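Side-chain contacts in 3',5'-cyclic-nucleotide phosphodiesterase 1 (Saccharomyces cerevisiae, PDB 4OJV), which belongs to the class-II phosphodiesterases, metal-dependent proteins of the metallo-beta-lactamase-like superfamily, and binds two zinc ions: residues Q21-K26 with I323-K328; V164-V169 with W175-A180; D335-I340 with A361-T366. All blocks are in the same frame, centred on the assembly; numbering follows the deposited sequence.

Interaction 1: residues Q21-K26 with I323-K328; sequences QCFILK and IVTHVK. With ZN (zinc ion), chain E; SO4 (sulfate ion), chain B.
Phe23 lays the far end of its ring against the methyl of Thr325, with Phe23 CZ 3.6 Å from Thr325 CG2. The methyl meets the ring obliquely. Thr325 OG1 sits between the backbone N and the carbonyl carbon (chi1 64°), and this puts CG2 anti to the carbonyl carbon, toward the phenyl.

Gln21 crosses His326 at about a right angle. Its amide plane stands 85° from the imidazole plane. Gln21 OE1 meets the imidazole at its edge, 3.9 Å from His326 CD2. The same OE1 is 3.8 Å from Thr325 OG1, a contact too long for a bond. NE2, the other end of the amide, donates to Asp39 OD2 and to the carbonyl of Cys242. Those two bonds would fix the rotation of the amide, with OE1 on the side of the histidine.

His326 is a zinc ligand. Its NE2 binds zinc at 2.1 Å, and ND1 is hydrogen-bonded to Ser281 OG, a second-shell bond that fixes the turn of the ring. Asp132, His133 and Asp244 are the other protein ligands of this ion, and water 1 binds it at 2.0 Å. Sulfate O4 is modelled as a further ligand, but its place is doubtful. Lys328 reaches the same sulfate, with NZ 2.8 Å from O2, and also bonds the carbonyl of Gly13. His294 is another partner of this anion, which probably comes from the crystallisation liquor.

The contact is fully buried near the centre of the chain. Strand 22-27 belongs to one mixed sheet and strand 321-325 to the other. This side-chain packing joins the two layers of the sandwich. Leu277 of strand 273-279 packs on Phe23, and the metal-binding loop starts where strand 321-325 ends.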
ATOM      1  N   GLN A  21       7.013   5.795  -1.632  1.00  9.05           N
ATOM      2  CA  GLN A  21       8.026   6.210  -2.590  1.00  8.71           C
ATOM      3  C   GLN A  21       8.154   5.347  -3.838  1.00  8.46           C
ATOM      4  O   GLN A  21       8.446   4.150  -3.767  1.00  8.78           O
ATOM      5  CB  GLN A  21       9.382   6.295  -1.903  1.00  9.68           C
ATOM      6  CG  GLN A  21      10.479   6.777  -2.837  1.00 10.47           C
ATOM      7  CD  GLN A  21      11.596   7.495  -2.119  1.00 10.84           C
ATOM      8  OE1 GLN A  21      11.365   8.497  -1.444  1.00 11.58           O
ATOM      9  NE2 GLN A  21      12.820   7.011  -2.290  1.00 11.51           N
ATOM     10  N   CYS A  22       7.975   5.976  -5.004  1.00  8.68           N
ATOM     11  CA  CYS A  22       8.260   5.341  -6.292  1.00  8.85           C
ATOM     12  C   CYS A  22       8.314   6.406  -7.380  1.00  9.03           C
ATOM     13  O   CYS A  22       7.381   7.221  -7.503  1.00  9.61           O
ATOM     14  CB  CYS A  22       7.188   4.314  -6.657  1.00 10.12           C
ATOM     15  SG  CYS A  22       7.492   3.517  -8.261  1.00 11.58           S
ATOM     16  N   PHE A  23       9.388   6.391  -8.171  1.00  8.76           N
ATOM     17  CA  PHE A  23       9.557   7.329  -9.284  1.00  9.64           C
ATOM     18  C   PHE A  23       9.804   6.534 -10.551  1.00  9.75           C
ATOM     19  O   PHE A  23      10.600   5.597 -10.545  1.00 11.92           O
ATOM     20  CB  PHE A  23      10.740   8.267  -9.005  1.00 10.44           C
ATOM     21  CG  PHE A  23      10.741   8.828  -7.611  1.00 10.20           C
ATOM     22  CD1 PHE A  23       9.729   9.676  -7.170  1.00 12.12           C
ATOM     23  CD2 PHE A  23      11.746   8.484  -6.721  1.00 11.05           C
ATOM     24  CE1 PHE A  23       9.732  10.169  -5.872  1.00 12.75           C
ATOM     25  CE2 PHE A  23      11.754   8.975  -5.426  1.00 12.14           C
ATOM     26  CZ  PHE A  23      10.748   9.821  -5.000  1.00 11.91           C
ATOM     27  N   ILE A  24       9.114   6.868 -11.637  1.00  9.69           N
ATOM     28  CA  ILE A  24       9.347   6.244 -12.936  1.00 10.17           C
ATOM     29  C   ILE A  24      10.252   7.153 -13.764  1.00  9.33           C
ATOM     30  O   ILE A  24      10.056   8.370 -13.790  1.00 10.04           O
ATOM     31  CB  ILE A  24       8.012   6.001 -13.678  1.00 12.49           C
ATOM     32  CG1 ILE A  24       7.079   5.096 -12.868  1.00 13.74           C
ATOM     33  CG2 ILE A  24       8.246   5.475 -15.092  1.00 13.57           C
ATOM     34  CD1 ILE A  24       7.642   3.735 -12.555  1.00 15.90           C
ATOM     35  N   LEU A  25      11.224   6.556 -14.448  1.00  9.38           N
ATOM     36  CA  LEU A  25      12.153   7.302 -15.297  1.00  9.83           C
ATOM     37  C   LEU A  25      12.107   6.805 -16.726  1.00  9.94           C
ATOM     38  O   LEU A  25      12.033   5.591 -16.965  1.00 10.55           O
ATOM     39  CB  LEU A  25      13.588   7.121 -14.810  1.00 10.53           C
ATOM     40  CG  LEU A  25      13.920   7.336 -13.336  1.00 11.82           C
ATOM     41  CD1 LEU A  25      15.395   7.075 -13.075  1.00 12.95           C
ATOM     42  CD2 LEU A  25      13.540   8.737 -12.895  1.00 13.69           C
ATOM     43  N   LYS A  26      12.208   7.738 -17.671  1.00  9.89           N
ATOM     44  CA  LYS A  26      12.443   7.401 -19.069  1.00 10.47           C
ATOM     45  C   LYS A  26      13.144   8.576 -19.744  1.00 11.16           C
ATOM     46  O   LYS A  26      13.111   9.700 -19.241  1.00 11.23           O
ATOM     47  CB  LYS A  26      11.138   7.053 -19.798  1.00 11.40           C
ATOM     48  CG  LYS A  26      10.147   8.212 -19.895  1.00 11.49           C
ATOM     49  CD  LYS A  26       8.897   7.854 -20.705  1.00 12.76           C
ATOM     50  CE  LYS A  26       9.117   7.855 -22.215  1.00 13.52           C
ATOM     51  NZ  LYS A  26       9.469   9.196 -22.769  1.00 13.86           N
ATOM     52  N   ILE A 323      14.394  18.416  -5.590  1.00 11.19           N
ATOM     53  CA  ILE A 323      13.020  17.926  -5.538  1.00 11.23           C
ATOM     54  C   ILE A 323      12.893  17.135  -4.242  1.00 10.24           C
ATOM     55  O   ILE A 323      13.515  16.091  -4.088  1.00 10.56           O
ATOM     56  CB  ILE A 323      12.705  17.029  -6.761  1.00 11.53           C
ATOM     57  CG1 ILE A 323      13.076  17.723  -8.087  1.00 12.99           C
ATOM     58  CG2 ILE A 323      11.257  16.556  -6.735  1.00 12.91           C
ATOM     59  CD1 ILE A 323      12.353  19.026  -8.352  1.00 14.26           C
ATOM     60  N   VAL A 324      12.109  17.663  -3.308  1.00 10.39           N
ATOM     61  CA  VAL A 324      12.014  17.128  -1.951  1.00 10.58           C
ATOM     62  C   VAL A 324      10.961  16.034  -1.907  1.00 10.06           C
ATOM     63  O   VAL A 324       9.819  16.242  -2.319  1.00 10.87           O
ATOM     64  CB  VAL A 324      11.653  18.257  -0.972  1.00 11.56           C
ATOM     65  CG1 VAL A 324      11.484  17.741   0.446  1.00 12.51           C
ATOM     66  CG2 VAL A 324      12.718  19.343  -1.007  1.00 12.84           C
ATOM     67  N   THR A 325      11.356  14.872  -1.403  1.00 10.18           N
ATOM     68  CA  THR A 325      10.508  13.690  -1.390  1.00 10.41           C
ATOM     69  C   THR A 325      10.239  13.220   0.036  1.00 10.49           C
ATOM     70  O   THR A 325      10.833  13.714   0.996  1.00 10.88           O
ATOM     71  CB  THR A 325      11.206  12.549  -2.150  1.00 10.60           C
ATOM     72  OG1 THR A 325      12.403  12.204  -1.441  1.00 11.44           O
ATOM     73  CG2 THR A 325      11.551  12.985  -3.579  1.00 11.55           C
ATOM     74  N   HIS A 326       9.338  12.247   0.167  1.00 10.53           N
ATOM     75  CA  HIS A 326       9.197  11.466   1.401  1.00 11.26           C
ATOM     76  C   HIS A 326       8.809  12.308   2.590  1.00 11.05           C
ATOM     77  O   HIS A 326       9.186  12.022   3.717  1.00 12.33           O
ATOM     78  CB  HIS A 326      10.502  10.697   1.671  1.00 11.75           C
ATOM     79  CG  HIS A 326      10.348   9.486   2.555  1.00 10.87           C
ATOM     80  ND1 HIS A 326      10.401   9.555   3.904  1.00 11.96           N
ATOM     81  CD2 HIS A 326      10.213   8.141   2.238  1.00 11.22           C
ATOM     82  CE1 HIS A 326      10.264   8.325   4.418  1.00 11.17           C
ATOM     83  NE2 HIS A 326      10.162   7.456   3.406  1.00 11.28           N
ATOM     84  N   VAL A 327       8.030  13.358   2.361  1.00 10.98           N
ATOM     85  CA  VAL A 327       7.546  14.158   3.482  1.00 11.05           C
ATOM     86  C   VAL A 327       6.484  13.353   4.234  1.00 10.78           C
ATOM     87  O   VAL A 327       5.572  12.781   3.633  1.00 10.87           O
ATOM     88  CB  VAL A 327       7.001  15.529   3.032  1.00 11.07           C
ATOM     89  CG1 VAL A 327       6.418  16.299   4.212  1.00 12.12           C
ATOM     90  CG2 VAL A 327       8.108  16.341   2.369  1.00 12.32           C
ATOM     91  N   LYS A 328       6.621  13.307   5.554  1.00 10.07           N
ATOM     92  CA  LYS A 328       5.687  12.561   6.387  1.00 10.90           C
ATOM     93  C   LYS A 328       4.465  13.392   6.750  1.00 10.49           C
ATOM     94  O   LYS A 328       4.541  14.623   6.865  1.00 11.77           O
ATOM     95  CB  LYS A 328       6.399  12.102   7.658  1.00 11.91           C
ATOM     96  CG  LYS A 328       7.410  10.997   7.390  1.00 12.34           C
ATOM     97  CD  LYS A 328       8.110  10.517   8.655  1.00 14.15           C
ATOM     98  CE  LYS A 328       9.073   9.362   8.398  1.00 14.79           C
ATOM     99  NZ  LYS A 328       8.436   8.095   7.927  1.00 15.35           N
TER
HETATM  100 ZN    ZN E 404      10.705   5.436   3.654  1.00 12.85          ZN
HETATM  101  S   SO4 B 401      10.653   5.291   7.101  1.00 17.23           S
HETATM  102  O1  SO4 B 401       9.758   4.104   7.180  1.00 17.96           O
HETATM  103  O2  SO4 B 401      10.408   6.162   8.289  1.00 17.99           O
HETATM  104  O3  SO4 B 401      12.088   4.865   7.041  1.00 16.87           O
HETATM  105  O4  SO4 B 401      10.267   6.030   5.871  1.00 19.18           O
HETATM  106  O   HOH W   1      11.228   3.803   4.715  1.00 13.33           O

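Interaction 2: residues V164-V169 with W175-A180; sequences VLQKHV and WPDLTA
Gln166 and Thr179 make the one side-chain hydrogen bond between these segments, and tie the last turns of helix 159-169 to the loop that leads to strand 186-190. Gln166 NE2 donates to Thr179 OG1 at 3.1 Å, with an N-H...O angle of 160°. The acceptor lies 7° out of the amide plane. Gln166 bends at chi2 (80°), which brings its amide from the helix to the loop. Nearby, Trp175 CB rests 3.4 Å from Val169 O, while the indole leads away from the helix.

Asp177 positions the acceptor. Thr179 OG1 donates to Asp177 OD1 at 2.6 Å, on the syn lone pair of that oxygen. Asp177 is itself the centre of an inverse gamma turn, and its backbone N is bonded to Asp172. Leu188 of strand 186-190 packs against both Gln166 and Thr179. The second subunit also reaches this helix: His168 meets His168 of that subunit, and Val169 packs on its Ile174.

The bonds form a short directed chain, from amide to hydroxyl to carboxylate. The threonine hydrogen is committed to Asp177, so its oxygen can only accept from Gln166. The negative carboxylate probably polarises the hydroxyl and makes it a better acceptor.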
ATOM      1  N   VAL A 164      17.780  -9.009   1.843  1.00 11.04           N
ATOM      2  CA  VAL A 164      16.571  -8.892   2.644  1.00 10.95           C
ATOM      3  C   VAL A 164      15.334  -9.264   1.832  1.00 10.42           C
ATOM      4  O   VAL A 164      14.447  -9.953   2.329  1.00 10.71           O
ATOM      5  CB  VAL A 164      16.452  -7.480   3.242  1.00 11.09           C
ATOM      6  CG1 VAL A 164      15.087  -7.253   3.876  1.00 12.06           C
ATOM      7  CG2 VAL A 164      17.551  -7.281   4.272  1.00 12.26           C
ATOM      8  N   LEU A 165      15.265  -8.831   0.575  1.00 10.19           N
ATOM      9  CA  LEU A 165      14.120  -9.200  -0.260  1.00 10.38           C
ATOM     10  C   LEU A 165      14.038 -10.723  -0.434  1.00 10.56           C
ATOM     11  O   LEU A 165      12.947 -11.310  -0.387  1.00 11.10           O
ATOM     12  CB  LEU A 165      14.173  -8.491  -1.617  1.00 10.93           C
ATOM     13  CG  LEU A 165      14.048  -6.966  -1.571  1.00 12.01           C
ATOM     14  CD1 LEU A 165      14.097  -6.404  -2.983  1.00 13.57           C
ATOM     15  CD2 LEU A 165      12.798  -6.491  -0.841  1.00 14.18           C
ATOM     16  N   GLN A 166      15.193 -11.365  -0.618  1.00 10.78           N
ATOM     17  CA  GLN A 166      15.215 -12.803  -0.821  1.00 11.67           C
ATOM     18  C   GLN A 166      14.757 -13.538   0.440  1.00 11.50           C
ATOM     19  O   GLN A 166      13.956 -14.467   0.365  1.00 13.19           O
ATOM     20  CB  GLN A 166      16.610 -13.263  -1.250  1.00 13.53           C
ATOM     21  CG  GLN A 166      16.664 -14.698  -1.759  1.00 15.84           C
ATOM     22  CD  GLN A 166      16.186 -14.799  -3.192  1.00 17.83           C
ATOM     23  OE1 GLN A 166      16.833 -14.297  -4.105  1.00 22.02           O
ATOM     24  NE2 GLN A 166      15.044 -15.443  -3.396  1.00 21.47           N
ATOM     25  N   LYS A 167      15.272 -13.117   1.592  1.00 10.75           N
ATOM     26  CA  LYS A 167      15.028 -13.837   2.840  1.00 11.52           C
ATOM     27  C   LYS A 167      13.666 -13.521   3.462  1.00 10.67           C
ATOM     28  O   LYS A 167      13.007 -14.397   4.023  1.00 11.41           O
ATOM     29  CB  LYS A 167      16.135 -13.513   3.841  1.00 13.37           C
ATOM     30  CG  LYS A 167      16.041 -14.265   5.156  1.00 16.82           C
ATOM     31  CD  LYS A 167      17.293 -14.076   5.996  1.00 21.08           C
ATOM     32  CE  LYS A 167      17.107 -14.668   7.385  1.00 24.25           C
ATOM     33  NZ  LYS A 167      16.578 -16.061   7.365  1.00 30.52           N
ATOM     34  N   HIS A 168      13.250 -12.258   3.365  1.00  9.80           N
ATOM     35  CA  HIS A 168      12.127 -11.763   4.161  1.00  9.95           C
ATOM     36  C   HIS A 168      10.881 -11.427   3.399  1.00  9.91           C
ATOM     37  O   HIS A 168       9.839 -11.248   4.020  1.00 10.71           O
ATOM     38  CB  HIS A 168      12.572 -10.594   5.031  1.00 10.33           C
ATOM     39  CG  HIS A 168      13.619 -10.980   6.032  1.00 10.44           C
ATOM     40  ND1 HIS A 168      13.375 -11.869   7.019  1.00 11.01           N
ATOM     41  CD2 HIS A 168      14.927 -10.569   6.181  1.00 11.66           C
ATOM     42  CE1 HIS A 168      14.485 -12.028   7.753  1.00 11.97           C
ATOM     43  NE2 HIS A 168      15.437 -11.233   7.242  1.00 12.75           N
ATOM     44  N   VAL A 169      10.962 -11.356   2.067  1.00  9.23           N
ATOM     45  CA  VAL A 169       9.803 -10.979   1.249  1.00  9.51           C
ATOM     46  C   VAL A 169       9.381 -12.115   0.329  1.00  9.50           C
ATOM     47  O   VAL A 169       8.290 -12.664   0.490  1.00  9.56           O
ATOM     48  CB  VAL A 169      10.057  -9.672   0.459  1.00 10.07           C
ATOM     49  CG1 VAL A 169       8.850  -9.332  -0.404  1.00 11.84           C
ATOM     50  CG2 VAL A 169      10.353  -8.521   1.409  1.00 11.14           C
ATOM     51  N   TRP A 175       5.268 -13.290   0.905  1.00  9.41           N
ATOM     52  CA  TRP A 175       4.799 -13.286  -0.479  1.00  9.51           C
ATOM     53  C   TRP A 175       5.216 -14.569  -1.135  1.00  9.70           C
ATOM     54  O   TRP A 175       6.284 -15.092  -0.805  1.00 10.38           O
ATOM     55  CB  TRP A 175       5.400 -12.105  -1.244  1.00  9.21           C
ATOM     56  CG  TRP A 175       4.586 -11.720  -2.444  1.00  9.12           C
ATOM     57  CD1 TRP A 175       4.942 -11.806  -3.783  1.00  9.58           C
ATOM     58  CD2 TRP A 175       3.242 -11.159  -2.419  1.00  9.65           C
ATOM     59  NE1 TRP A 175       3.913 -11.350  -4.583  1.00 10.00           N
ATOM     60  CE2 TRP A 175       2.861 -10.941  -3.810  1.00  9.88           C
ATOM     61  CE3 TRP A 175       2.348 -10.833  -1.408  1.00  9.57           C
ATOM     62  CZ2 TRP A 175       1.632 -10.394  -4.154  1.00 10.48           C
ATOM     63  CZ3 TRP A 175       1.109 -10.302  -1.764  1.00 10.34           C
ATOM     64  CH2 TRP A 175       0.765 -10.080  -3.104  1.00 10.33           C
ATOM     65  N   PRO A 176       4.408 -15.086  -2.088  1.00 10.14           N
ATOM     66  CA  PRO A 176       4.898 -16.239  -2.849  1.00 10.58           C
ATOM     67  C   PRO A 176       6.269 -15.944  -3.441  1.00 10.89           C
ATOM     68  O   PRO A 176       6.536 -14.812  -3.879  1.00 11.60           O
ATOM     69  CB  PRO A 176       3.845 -16.390  -3.948  1.00 12.28           C
ATOM     70  CG  PRO A 176       2.585 -15.920  -3.282  1.00 13.64           C
ATOM     71  CD  PRO A 176       3.035 -14.719  -2.488  1.00 11.60           C
ATOM     72  N   ASP A 177       7.146 -16.948  -3.430  1.00 11.26           N
ATOM     73  CA  ASP A 177       8.503 -16.744  -3.909  1.00 11.58           C
ATOM     74  C   ASP A 177       8.534 -16.807  -5.438  1.00 12.42           C
ATOM     75  O   ASP A 177       8.902 -17.820  -6.046  1.00 12.73           O
ATOM     76  CB  ASP A 177       9.481 -17.740  -3.282  1.00 12.37           C
ATOM     77  CG  ASP A 177      10.918 -17.460  -3.674  1.00 14.00           C
ATOM     78  OD1 ASP A 177      11.152 -16.559  -4.521  1.00 14.56           O
ATOM     79  OD2 ASP A 177      11.809 -18.151  -3.128  1.00 14.82           O
ATOM     80  N   LEU A 178       8.170 -15.692  -6.060  1.00 12.66           N
ATOM     81  CA  LEU A 178       8.084 -15.621  -7.514  1.00 13.45           C
ATOM     82  C   LEU A 178       9.451 -15.749  -8.152  1.00 13.53           C
ATOM     83  O   LEU A 178       9.540 -16.129  -9.316  1.00 15.28           O
ATOM     84  CB  LEU A 178       7.399 -14.330  -7.967  1.00 14.75           C
ATOM     85  CG  LEU A 178       5.991 -14.112  -7.408  1.00 16.01           C
ATOM     86  CD1 LEU A 178       5.405 -12.833  -7.984  1.00 17.08           C
ATOM     87  CD2 LEU A 178       5.079 -15.298  -7.673  1.00 18.16           C
ATOM     88  N   THR A 179      10.516 -15.471  -7.405  1.00 13.24           N
ATOM     89  CA  THR A 179      11.868 -15.649  -7.950  1.00 14.98           C
ATOM     90  C   THR A 179      12.232 -17.122  -8.176  1.00 14.89           C
ATOM     91  O   THR A 179      13.130 -17.415  -8.964  1.00 16.35           O
ATOM     92  CB  THR A 179      12.957 -14.971  -7.094  1.00 17.46           C
ATOM     93  OG1 THR A 179      13.248 -15.753  -5.926  1.00 17.53           O
ATOM     94  CG2 THR A 179      12.534 -13.560  -6.690  1.00 18.69           C
ATOM     95  N   ALA A 180      11.532 -18.030  -7.496  1.00 13.36           N
ATOM     96  CA  ALA A 180      11.760 -19.477  -7.623  1.00 14.36           C
ATOM     97  C   ALA A 180      11.018 -20.105  -8.799  1.00 15.54           C
ATOM     98  O   ALA A 180      11.308 -21.249  -9.168  1.00 18.88           O
ATOM     99  CB  ALA A 180      11.370 -20.180  -6.330  1.00 15.12           C
TER

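Interaction 3: residues D335-I340 with A361-T366; sequences DPRLTI and ALEGHT
Arg337 and Leu362 touch by van der Waals contact, with Arg337 NH1 3.7 Å from Leu362 CD2. The two side chains cross obliquely. With CG anti to the carbonyl carbon (chi1 -63°), Leu362 reaches the guanidinium through its CD2 methyl.

The polar link is made by water. Water 2 accepts from Arg337 NH1 at 2.9 Å, at the edge of the guanidinium and in its plane. It donates to Ala361 O at 2.8 Å and to Glu363 OE1 at 2.9 Å. Arg337 and Glu363 have opposite charges but form no direct salt bridge, and the water mediates between them. Glu363 OE2 has its own partner, the backbone N of Ala11.

The salt bridge lies within residues 335-340. Arg337 grips Asp335 side-on: NE goes to OD1 at 3.0 Å and NH2 to OD2 at 2.8 Å. Both carboxylate oxygens use their syn lone pairs. Asp335 is at the N-cap of helix 336-350, and its OD1 also accepts from Arg337 N on the anti side, a capping bond. Arg337 NH2 also bonds Pro66 O, and Asp335 OD2 bonds Ser67 OG; these bonds fix the orientation of the guanidinium.

On the other segment a type II turn runs from Leu362 to His365, with Gly364 at positive phi (80°). His365 ND1 closes back on Glu363 O at 2.9 Å, and its NE2 is bonded to Glu63.

Helix 336-350 links the parallel neighbours 321-325 and 357-360, a beta-alpha-beta crossover. Residues 361-364 then carry the chain from edge strand 357-360 of that sheet to strand 365-368 of the other. Arg337, in the first turn of the helix, meets the start of that connection, at Leu362 and, through water 2, Ala361 and Glu363.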
ATOM      1  N   ASP A 335       0.141  22.017   6.298  1.00 10.61           N
ATOM      2  CA  ASP A 335       0.751  20.972   5.482  1.00 11.00           C
ATOM      3  C   ASP A 335       2.272  21.026   5.652  1.00 10.55           C
ATOM      4  O   ASP A 335       2.898  22.050   5.361  1.00 11.12           O
ATOM      5  CB  ASP A 335       0.337  21.215   4.027  1.00 11.33           C
ATOM      6  CG  ASP A 335       0.668  20.058   3.085  1.00 11.34           C
ATOM      7  OD1 ASP A 335       1.754  19.445   3.192  1.00 11.94           O
ATOM      8  OD2 ASP A 335      -0.181  19.802   2.203  1.00 11.45           O
ATOM      9  N   PRO A 336       2.885  19.924   6.134  1.00 10.62           N
ATOM     10  CA  PRO A 336       4.323  19.982   6.394  1.00 10.91           C
ATOM     11  C   PRO A 336       5.148  20.164   5.129  1.00 10.24           C
ATOM     12  O   PRO A 336       6.273  20.626   5.214  1.00 11.07           O
ATOM     13  CB  PRO A 336       4.623  18.626   7.044  1.00 12.00           C
ATOM     14  CG  PRO A 336       3.526  17.736   6.582  1.00 12.84           C
ATOM     15  CD  PRO A 336       2.313  18.621   6.515  1.00 12.05           C
ATOM     16  N   ARG A 337       4.598  19.824   3.965  1.00 10.19           N
ATOM     17  CA  ARG A 337       5.326  20.077   2.726  1.00 10.64           C
ATOM     18  C   ARG A 337       5.534  21.580   2.524  1.00 10.59           C
ATOM     19  O   ARG A 337       6.587  22.003   2.046  1.00 10.95           O
ATOM     20  CB  ARG A 337       4.580  19.488   1.538  1.00 10.94           C
ATOM     21  CG  ARG A 337       4.512  17.967   1.594  1.00 10.43           C
ATOM     22  CD  ARG A 337       3.602  17.383   0.533  1.00 10.95           C
ATOM     23  NE  ARG A 337       2.225  17.853   0.675  1.00 10.76           N
ATOM     24  CZ  ARG A 337       1.266  17.618  -0.210  1.00 11.07           C
ATOM     25  NH1 ARG A 337       1.532  16.895  -1.297  1.00 12.06           N
ATOM     26  NH2 ARG A 337       0.048  18.108  -0.012  1.00 12.47           N
ATOM     27  N   LEU A 338       4.531  22.376   2.895  1.00 11.51           N
ATOM     28  CA  LEU A 338       4.635  23.831   2.782  1.00 12.17           C
ATOM     29  C   LEU A 338       5.602  24.377   3.827  1.00 12.06           C
ATOM     30  O   LEU A 338       6.442  25.223   3.516  1.00 13.71           O
ATOM     31  CB  LEU A 338       3.254  24.482   2.888  1.00 13.56           C
ATOM     32  CG  LEU A 338       2.253  24.101   1.787  1.00 13.78           C
ATOM     33  CD1 LEU A 338       0.877  24.702   2.044  1.00 16.07           C
ATOM     34  CD2 LEU A 338       2.774  24.490   0.411  1.00 15.57           C
ATOM     35  N   THR A 339       5.492  23.889   5.064  1.00 12.08           N
ATOM     36  CA  THR A 339       6.413  24.290   6.126  1.00 12.15           C
ATOM     37  C   THR A 339       7.861  23.999   5.734  1.00 12.12           C
ATOM     38  O   THR A 339       8.739  24.864   5.822  1.00 13.40           O
ATOM     39  CB  THR A 339       6.060  23.570   7.434  1.00 12.72           C
ATOM     40  OG1 THR A 339       4.711  23.888   7.787  1.00 13.89           O
ATOM     41  CG2 THR A 339       7.021  23.937   8.563  1.00 13.99           C
ATOM     42  N   ILE A 340       8.104  22.772   5.285  1.00 12.08           N
ATOM     43  CA  ILE A 340       9.441  22.336   4.884  1.00 12.23           C
ATOM     44  C   ILE A 340       9.979  23.153   3.709  1.00 12.09           C
ATOM     45  O   ILE A 340      11.142  23.563   3.715  1.00 12.33           O
ATOM     46  CB  ILE A 340       9.434  20.817   4.577  1.00 12.54           C
ATOM     47  CG1 ILE A 340       9.391  20.035   5.893  1.00 12.95           C
ATOM     48  CG2 ILE A 340      10.612  20.398   3.708  1.00 13.82           C
ATOM     49  CD1 ILE A 340       8.888  18.609   5.755  1.00 12.84           C
ATOM     50  N   ALA A 361       8.137  17.178  -4.399  1.00 10.66           N
ATOM     51  CA  ALA A 361       7.637  16.155  -5.323  1.00 11.07           C
ATOM     52  C   ALA A 361       6.148  15.931  -5.122  1.00 11.08           C
ATOM     53  O   ALA A 361       5.704  15.706  -3.998  1.00 11.75           O
ATOM     54  CB  ALA A 361       8.372  14.838  -5.120  1.00 11.94           C
ATOM     55  N   LEU A 362       5.388  15.993  -6.213  1.00 11.37           N
ATOM     56  CA  LEU A 362       3.938  15.824  -6.171  1.00 11.74           C
ATOM     57  C   LEU A 362       3.496  14.631  -6.988  1.00 11.36           C
ATOM     58  O   LEU A 362       3.729  14.571  -8.202  1.00 11.90           O
ATOM     59  CB  LEU A 362       3.227  17.076  -6.688  1.00 13.07           C
ATOM     60  CG  LEU A 362       3.415  18.380  -5.909  1.00 13.92           C
ATOM     61  CD1 LEU A 362       2.788  19.550  -6.658  1.00 15.36           C
ATOM     62  CD2 LEU A 362       2.844  18.258  -4.505  1.00 15.01           C
ATOM     63  N   GLU A 363       2.845  13.690  -6.317  1.00 11.62           N
ATOM     64  CA  GLU A 363       2.317  12.507  -6.969  1.00 11.87           C
ATOM     65  C   GLU A 363       1.408  12.883  -8.122  1.00 11.51           C
ATOM     66  O   GLU A 363       0.728  13.920  -8.082  1.00 12.48           O
ATOM     67  CB  GLU A 363       1.507  11.688  -5.971  1.00 14.11           C
ATOM     68  CG  GLU A 363       2.323  11.119  -4.840  1.00 16.44           C
ATOM     69  CD  GLU A 363       2.501  12.024  -3.633  1.00 16.85           C
ATOM     70  OE1 GLU A 363       2.189  13.273  -3.634  1.00 14.39           O
ATOM     71  OE2 GLU A 363       2.984  11.411  -2.654  1.00 19.24           O
ATOM     72  N   GLY A 364       1.400  12.047  -9.152  1.00 11.38           N
ATOM     73  CA  GLY A 364       0.493  12.256 -10.273  1.00 12.76           C
ATOM     74  C   GLY A 364       0.991  13.304 -11.250  1.00 11.86           C
ATOM     75  O   GLY A 364       0.215  13.798 -12.066  1.00 13.41           O
ATOM     76  N   HIS A 365       2.280  13.634 -11.177  1.00 11.57           N
ATOM     77  CA  HIS A 365       2.895  14.624 -12.060  1.00 11.40           C
ATOM     78  C   HIS A 365       4.164  14.098 -12.656  1.00 11.58           C
ATOM     79  O   HIS A 365       4.795  13.200 -12.095  1.00 11.62           O
ATOM     80  CB  HIS A 365       3.161  15.925 -11.297  1.00 12.24           C
ATOM     81  CG  HIS A 365       1.906  16.599 -10.831  1.00 12.47           C
ATOM     82  ND1 HIS A 365       1.215  16.178  -9.754  1.00 13.84           N
ATOM     83  CD2 HIS A 365       1.180  17.652 -11.381  1.00 14.58           C
ATOM     84  CE1 HIS A 365       0.122  16.947  -9.606  1.00 16.09           C
ATOM     85  NE2 HIS A 365       0.100  17.838 -10.608  1.00 16.23           N
ATOM     86  N   THR A 366       4.546  14.662 -13.798  1.00 11.19           N
ATOM     87  CA  THR A 366       5.791  14.352 -14.470  1.00 10.96           C
ATOM     88  C   THR A 366       6.690  15.582 -14.480  1.00 11.14           C
ATOM     89  O   THR A 366       6.237  16.698 -14.763  1.00 12.07           O
ATOM     90  CB  THR A 366       5.525  13.868 -15.912  1.00 11.63           C
ATOM     91  OG1 THR A 366       4.665  12.726 -15.859  1.00 12.32           O
ATOM     92  CG2 THR A 366       6.823  13.484 -16.620  1.00 12.74           C
TER
HETATM   93  O   HOH W   2       3.722  15.167  -2.106  1.00 13.37           O

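In the fold
Interaction 1 is the core contact: buried, about 3 Å from the centre of the chain, and joined to a zinc ion. Interaction 3 is partly buried, about 10 Å away between centres, and the two touch directly. Val324 O probably accepts from Ala361 N, and Val327 packs on Arg337 and Ile340. Interaction 1 joins the two sheets by side-chain packing; interaction 3 ties a helix start to the connection between them, largely through a water. Interaction 2 is peripheral, its centre about 25 Å from that of interaction 1 and about 32 Å from that of interaction 3. It lies at the subunit interface, with Gln166 exposed. Its bond is amide to hydroxyl, with neither metal nor salt bridge.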